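Long-range contact in phenol hydroxylase component phL (Pseudomonas stutzeri, PDB 3U52), which probably forms a helical subunit of the hydroxylase component of a bacterial multicomponent phenol hydroxylase, which adds oxygen to phenol-type aromatic rings: residues Phe212-Ile220 with Trp263-Val271. Numbering follows the deposited sequence.
Sequences FELTLVQNI and WTNAMMKAV
Met-268 threads its bent side chain past three residues spaced four apart on the facing helix: Ile-220, Leu-216 and Phe-212. Followed outward from CB, its CG lies 3.9 Å from CG1 of Ile-220. A bend at chi2 (-56°) brings SD to 4.0 Å from CE2 of Phe-212, at the ring's edge, and a further bend at chi3 (-74°) turns the terminal CE to Leu-216 CD1, 3.9 Å away. Met-267 supplies a second, oblique Met-aromatic contact, its SD 5.1 Å from the Phe-212 ring centroid. One face of that ring takes CG1 of Val-271 in a CH-pi contact, 26° off the normal; the opposite face carries Thr-215 CG2 of its own helix. An alanine at Phe-212 is likely to leave Val-271 and both methionine sulfurs without their aromatic partner and open a gap between the helices. At the other end the helices draw together, with CA atoms of Ile-220 and Thr-264 only 7.0 Å apart and Ile-220 CD1 tight against Thr-264 CB at 3.4 Å. This obliquely antiparallel pair, helices 211-240 and 251-274, is buried in the all-helical core: helix 276-302 packs on Phe-212 and Leu-216, and helix 147-175 on Asn-219 and Trp-263.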
loop_
_atom_site.group_PDB
_atom_site.type_symbol
_atom_site.label_atom_id
_atom_site.label_comp_id
_atom_site.label_asym_id
_atom_site.label_seq_id
_atom_site.Cartn_x
_atom_site.Cartn_y
_atom_site.Cartn_z
ATOM N N PHE D 212 -19.265 34.255 -1.998
ATOM C CA PHE D 212 -18.272 34.776 -1.062
ATOM C C PHE D 212 -18.897 35.479 0.146
ATOM O O PHE D 212 -18.458 35.268 1.281
ATOM C CB PHE D 212 -17.173 35.633 -1.695
ATOM C CG PHE D 212 -15.918 35.638 -0.861
ATOM C CD1 PHE D 212 -14.917 34.705 -1.112
ATOM C CD2 PHE D 212 -15.782 36.508 0.251
ATOM C CE1 PHE D 212 -13.743 34.662 -0.310
ATOM C CE2 PHE D 212 -14.637 36.474 1.069
ATOM C CZ PHE D 212 -13.592 35.557 0.772
ATOM N N GLU D 213 -19.965 36.246 -0.097
ATOM C CA GLU D 213 -20.766 36.776 1.012
ATOM C C GLU D 213 -21.140 35.607 1.932
ATOM O O GLU D 213 -20.960 35.680 3.143
ATOM C CB GLU D 213 -22.035 37.495 0.512
ATOM C CG GLU D 213 -22.814 38.198 1.643
ATOM C CD GLU D 213 -24.136 38.813 1.199
ATOM O OE1 GLU D 213 -24.881 39.262 2.113
ATOM O OE2 GLU D 213 -24.423 38.875 -0.022
ATOM N N LEU D 214 -21.631 34.513 1.335
ATOM C CA LEU D 214 -22.011 33.331 2.100
ATOM C C LEU D 214 -20.859 32.695 2.892
ATOM O O LEU D 214 -21.040 32.376 4.075
ATOM C CB LEU D 214 -22.673 32.275 1.201
ATOM C CG LEU D 214 -23.438 31.168 1.913
ATOM C CD1 LEU D 214 -24.421 31.632 2.962
ATOM C CD2 LEU D 214 -24.105 30.304 0.871
ATOM N N THR D 215 -19.690 32.500 2.268
ATOM C CA THR D 215 -18.575 31.896 3.031
ATOM C C THR D 215 -18.138 32.777 4.220
ATOM O O THR D 215 -17.860 32.272 5.324
ATOM C CB THR D 215 -17.376 31.457 2.131
ATOM O OG1 THR D 215 -16.567 30.548 2.875
ATOM C CG2 THR D 215 -16.485 32.599 1.746
ATOM N N LEU D 216 -18.073 34.084 3.982
ATOM C CA LEU D 216 -17.767 35.084 4.998
ATOM C C LEU D 216 -18.722 34.990 6.178
ATOM O O LEU D 216 -18.295 34.953 7.317
ATOM C CB LEU D 216 -17.856 36.498 4.384
ATOM C CG LEU D 216 -17.789 37.725 5.330
ATOM C CD1 LEU D 216 -16.443 37.801 6.001
ATOM C CD2 LEU D 216 -17.983 38.962 4.526
ATOM N N VAL D 217 -20.020 34.985 5.907
ATOM C CA VAL D 217 -21.032 34.999 6.974
ATOM C C VAL D 217 -21.012 33.698 7.752
ATOM O O VAL D 217 -20.977 33.700 9.006
ATOM C CB VAL D 217 -22.448 35.210 6.391
ATOM C CG1 VAL D 217 -23.493 35.131 7.500
ATOM C CG2 VAL D 217 -22.505 36.565 5.661
ATOM N N GLN D 218 -21.073 32.592 7.014
ATOM C CA GLN D 218 -21.039 31.254 7.598
ATOM C C GLN D 218 -19.683 30.878 8.261
ATOM O O GLN D 218 -19.616 30.524 9.450
ATOM C CB GLN D 218 -21.383 30.191 6.539
ATOM C CG GLN D 218 -21.415 28.749 7.113
ATOM C CD GLN D 218 -22.540 28.593 8.180
ATOM O OE1 GLN D 218 -23.664 28.408 7.815
ATOM N NE2 GLN D 218 -22.206 28.609 9.472
ATOM N N ASN D 219 -18.623 30.941 7.474
ATOM C CA ASN D 219 -17.353 30.338 7.856
ATOM C C ASN D 219 -16.456 31.241 8.693
ATOM O O ASN D 219 -15.561 30.729 9.354
ATOM C CB ASN D 219 -16.616 29.759 6.617
ATOM C CG ASN D 219 -17.406 28.612 5.932
ATOM O OD1 ASN D 219 -17.583 28.606 4.708
ATOM N ND2 ASN D 219 -17.914 27.667 6.721
ATOM N N ILE D 220 -16.686 32.576 8.663
ATOM C CA ILE D 220 -15.927 33.529 9.478
ATOM C C ILE D 220 -16.815 34.121 10.598
ATOM O O ILE D 220 -16.533 33.942 11.788
ATOM C CB ILE D 220 -15.306 34.749 8.644
ATOM C CG1 ILE D 220 -14.562 34.316 7.356
ATOM C CG2 ILE D 220 -14.407 35.647 9.549
ATOM C CD1 ILE D 220 -13.559 33.224 7.566
ATOM N N TRP D 263 -7.241 27.663 7.089
ATOM C CA TRP D 263 -7.597 27.938 5.715
ATOM C C TRP D 263 -8.518 29.146 5.608
ATOM O O TRP D 263 -8.434 29.854 4.624
ATOM C CB TRP D 263 -8.209 26.712 5.037
ATOM C CG TRP D 263 -9.613 26.335 5.472
ATOM C CD1 TRP D 263 -9.953 25.433 6.453
ATOM C CD2 TRP D 263 -10.861 26.781 4.897
ATOM N NE1 TRP D 263 -11.310 25.334 6.553
ATOM C CE2 TRP D 263 -11.900 26.138 5.612
ATOM C CE3 TRP D 263 -11.202 27.676 3.859
ATOM C CZ2 TRP D 263 -13.273 26.356 5.315
ATOM C CZ3 TRP D 263 -12.544 27.892 3.561
ATOM C CH2 TRP D 263 -13.566 27.247 4.292
ATOM N N THR D 264 -9.420 29.357 6.583
ATOM C CA THR D 264 -10.312 30.509 6.498
ATOM C C THR D 264 -9.557 31.824 6.653
ATOM O O THR D 264 -9.814 32.758 5.908
ATOM C CB THR D 264 -11.498 30.474 7.462
ATOM O OG1 THR D 264 -11.028 30.517 8.799
ATOM C CG2 THR D 264 -12.378 29.227 7.268
ATOM N N ASN D 265 -8.598 31.911 7.574
ATOM C CA ASN D 265 -7.668 33.067 7.584
ATOM C C ASN D 265 -6.806 33.235 6.312
ATOM O O ASN D 265 -6.631 34.362 5.854
ATOM C CB ASN D 265 -6.749 33.033 8.806
ATOM C CG ASN D 265 -7.481 33.300 10.107
ATOM O OD1 ASN D 265 -8.600 33.804 10.104
ATOM N ND2 ASN D 265 -6.833 32.987 11.236
ATOM N N ALA D 266 -6.248 32.161 5.743
ATOM C CA ALA D 266 -5.502 32.297 4.475
ATOM C C ALA D 266 -6.409 32.804 3.316
ATOM O O ALA D 266 -5.970 33.626 2.495
ATOM C CB ALA D 266 -4.827 31.021 4.093
ATOM N N MET D 267 -7.659 32.323 3.247
ATOM C CA MET D 267 -8.578 32.783 2.221
ATOM C C MET D 267 -8.955 34.277 2.408
ATOM O O MET D 267 -8.902 35.044 1.443
ATOM C CB MET D 267 -9.844 31.943 2.214
ATOM C CG MET D 267 -10.924 32.445 1.206
ATOM S SD MET D 267 -12.346 31.302 1.240
ATOM C CE MET D 267 -13.111 31.779 2.805
ATOM N N MET D 268 -9.328 34.671 3.622
ATOM C CA MET D 268 -9.539 36.097 3.934
ATOM C C MET D 268 -8.319 36.981 3.627
ATOM O O MET D 268 -8.482 38.028 3.047
ATOM C CB MET D 268 -10.000 36.301 5.366
ATOM C CG MET D 268 -11.467 35.919 5.624
ATOM S SD MET D 268 -12.671 36.766 4.563
ATOM C CE MET D 268 -12.629 38.400 5.328
ATOM N N LYS D 269 -7.109 36.575 4.008
ATOM C CA LYS D 269 -5.907 37.375 3.714
ATOM C C LYS D 269 -5.708 37.656 2.233
ATOM O O LYS D 269 -5.327 38.762 1.866
ATOM C CB LYS D 269 -4.632 36.726 4.231
ATOM C CG LYS D 269 -4.406 36.883 5.734
ATOM C CD LYS D 269 -2.920 36.618 6.087
ATOM C CE LYS D 269 -2.210 37.888 6.543
ATOM N NZ LYS D 269 -2.770 38.358 7.867
ATOM N N ALA D 270 -5.957 36.650 1.390
ATOM C CA ALA D 270 -5.731 36.777 -0.052
ATOM C C ALA D 270 -6.815 37.606 -0.723
ATOM O O ALA D 270 -6.513 38.394 -1.619
ATOM C CB ALA D 270 -5.603 35.393 -0.702
ATOM N N VAL D 271 -8.072 37.443 -0.279
ATOM C CA VAL D 271 -9.209 38.197 -0.862
ATOM C C VAL D 271 -9.196 39.696 -0.423
ATOM O O VAL D 271 -9.300 40.598 -1.253
ATOM C CB VAL D 271 -10.553 37.491 -0.547
ATOM C CG1 VAL D 271 -11.716 38.237 -1.132
ATOM C CG2 VAL D 271 -10.552 36.092 -1.151
#